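Local coordinates for methyltransferase domain-containing protein (Serratia marcescens, PDB 7CLU) that probably transfers a methyl group from S-adenosyl-L-methionine to an oxygen of a precursor in the prodigiosin synthetic pathway, working as a dimer, at residues A[56-61]-A[72-77]. Numbering follows the deposited sequence.
Sequences QLLIAL and GLYHLP
With CG opposite the carbonyl carbon (chi1 -71°) and the ring turned nearly square to the CA-CB-CG plane (chi2 -87°), Tyr74 reaches from strand 73-75 to the flank of helix 51-63 and turns one ring face to Leu58. Leu58 has the same first torsion, and its extended second torsion carries CD1 over the ring beside CB. Leu58 CB stands over the face, 3.9 Å from the Tyr74 ring centroid and 22° off the normal, a CH-pi contact displaced toward the phenol end. The ring atom nearest to Leu58 CB is Tyr74 CZ, at 3.6 Å. Leu58 CD1 lies over the CD2-CE2 side of the same face, 4.0 Å from Tyr74 CE2. At the far end of the ring the phenol oxygen meets the next residue of the helix: Tyr74 OH is 3.4 Å from Ile59 CG1, a van der Waals touch. Leu29 and, from helix 40-47, Ala40 and Ile43 pack around Leu58, and the latter two also touch Tyr74. Helix 40-47, helix 51-63 and the hairpin of strands 68-70 and 73-75 thus close one small core, consistent with the winged-helix fold of O-methyltransferase dimerisation domains, in which this hairpin would be the wing. On the dimer side of the helix, Ile59 packs on Lys282 and Gln56 NE2 hydrogen-bonds Ser292 OG, both of the second subunit, so this helix also faces the dimer partner. No hydrogen bond joins the two segments: between them the contact rests on dispersion and one CH-pi contact, all through the Tyr74 side chain.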
# COMPACT_ATOMS: atom_id res chain seq x y z
N GLN A 56 3.63 -13.57 14.07
CA GLN A 56 3.48 -13.38 12.63
C GLN A 56 3.77 -11.95 12.23
O GLN A 56 4.40 -11.70 11.20
CB GLN A 56 2.07 -13.78 12.18
CG GLN A 56 1.85 -15.29 12.08
CD GLN A 56 0.39 -15.64 11.83
OE1 GLN A 56 -0.44 -15.52 12.73
NE2 GLN A 56 0.07 -16.06 10.62
N LEU A 57 3.29 -10.99 13.02
CA LEU A 57 3.60 -9.59 12.74
C LEU A 57 5.09 -9.32 12.90
O LEU A 57 5.70 -8.63 12.08
CB LEU A 57 2.77 -8.69 13.65
CG LEU A 57 2.97 -7.20 13.43
CD1 LEU A 57 2.77 -6.82 11.97
CD2 LEU A 57 2.02 -6.43 14.36
N LEU A 58 5.70 -9.89 13.95
CA LEU A 58 7.12 -9.65 14.22
C LEU A 58 7.99 -10.20 13.10
O LEU A 58 8.93 -9.52 12.64
CB LEU A 58 7.50 -10.29 15.55
CG LEU A 58 6.92 -9.57 16.76
CD1 LEU A 58 7.04 -10.49 17.96
CD2 LEU A 58 7.64 -8.25 16.97
N ILE A 59 7.73 -11.44 12.68
CA ILE A 59 8.50 -12.06 11.60
C ILE A 59 8.40 -11.22 10.33
O ILE A 59 9.39 -11.04 9.62
CB ILE A 59 8.01 -13.50 11.36
CG1 ILE A 59 8.38 -14.40 12.54
CG2 ILE A 59 8.56 -14.06 10.06
CD1 ILE A 59 7.79 -15.82 12.41
N ALA A 60 7.20 -10.73 10.02
CA ALA A 60 7.03 -9.86 8.87
C ALA A 60 7.86 -8.59 9.02
O ALA A 60 8.54 -8.18 8.08
CB ALA A 60 5.54 -9.52 8.67
N LEU A 61 7.77 -7.93 10.18
CA LEU A 61 8.54 -6.71 10.38
C LEU A 61 10.04 -6.98 10.30
O LEU A 61 10.80 -6.15 9.82
CB LEU A 61 8.20 -6.07 11.73
CG LEU A 61 6.75 -5.61 11.90
CD1 LEU A 61 6.47 -5.33 13.39
CD2 LEU A 61 6.51 -4.38 11.03
N GLY A 72 16.36 -15.47 18.31
CA GLY A 72 14.99 -15.41 18.77
C GLY A 72 14.57 -14.10 19.43
O GLY A 72 13.37 -13.90 19.65
N LEU A 73 15.51 -13.21 19.73
CA LEU A 73 15.20 -11.93 20.35
C LEU A 73 15.05 -10.86 19.28
O LEU A 73 15.93 -10.71 18.42
CB LEU A 73 16.30 -11.51 21.32
CG LEU A 73 16.59 -12.38 22.53
CD1 LEU A 73 17.99 -12.05 23.09
CD2 LEU A 73 15.53 -12.16 23.58
N TYR A 74 13.96 -10.10 19.34
CA TYR A 74 13.75 -9.00 18.42
C TYR A 74 14.43 -7.75 18.97
O TYR A 74 14.44 -7.51 20.18
CB TYR A 74 12.25 -8.76 18.19
CG TYR A 74 11.66 -9.88 17.37
CD1 TYR A 74 11.69 -9.84 15.99
CD2 TYR A 74 11.14 -11.02 17.98
CE1 TYR A 74 11.21 -10.88 15.23
CE2 TYR A 74 10.64 -12.07 17.23
CZ TYR A 74 10.69 -11.99 15.85
OH TYR A 74 10.20 -13.01 15.08
N HIS A 75 15.02 -6.98 18.06
CA HIS A 75 15.78 -5.80 18.43
C HIS A 75 15.34 -4.62 17.57
O HIS A 75 15.28 -4.73 16.34
CB HIS A 75 17.29 -6.05 18.28
CG HIS A 75 18.11 -4.80 18.31
ND1 HIS A 75 18.34 -4.09 19.46
CD2 HIS A 75 18.75 -4.14 17.32
CE1 HIS A 75 19.07 -3.03 19.18
NE2 HIS A 75 19.35 -3.04 17.89
N LEU A 76 15.04 -3.50 18.21
CA LEU A 76 14.74 -2.26 17.49
C LEU A 76 16.03 -1.58 17.03
O LEU A 76 16.83 -1.17 17.88
CB LEU A 76 13.94 -1.32 18.37
CG LEU A 76 13.60 0.02 17.73
CD1 LEU A 76 12.69 -0.18 16.52
CD2 LEU A 76 12.93 0.94 18.76
N PRO A 77 16.27 -1.45 15.73
CA PRO A 77 17.49 -0.78 15.27
C PRO A 77 17.54 0.67 15.72
O PRO A 77 16.52 1.37 15.76
CB PRO A 77 17.40 -0.89 13.74
CG PRO A 77 16.54 -2.11 13.51
CD PRO A 77 15.53 -2.08 14.62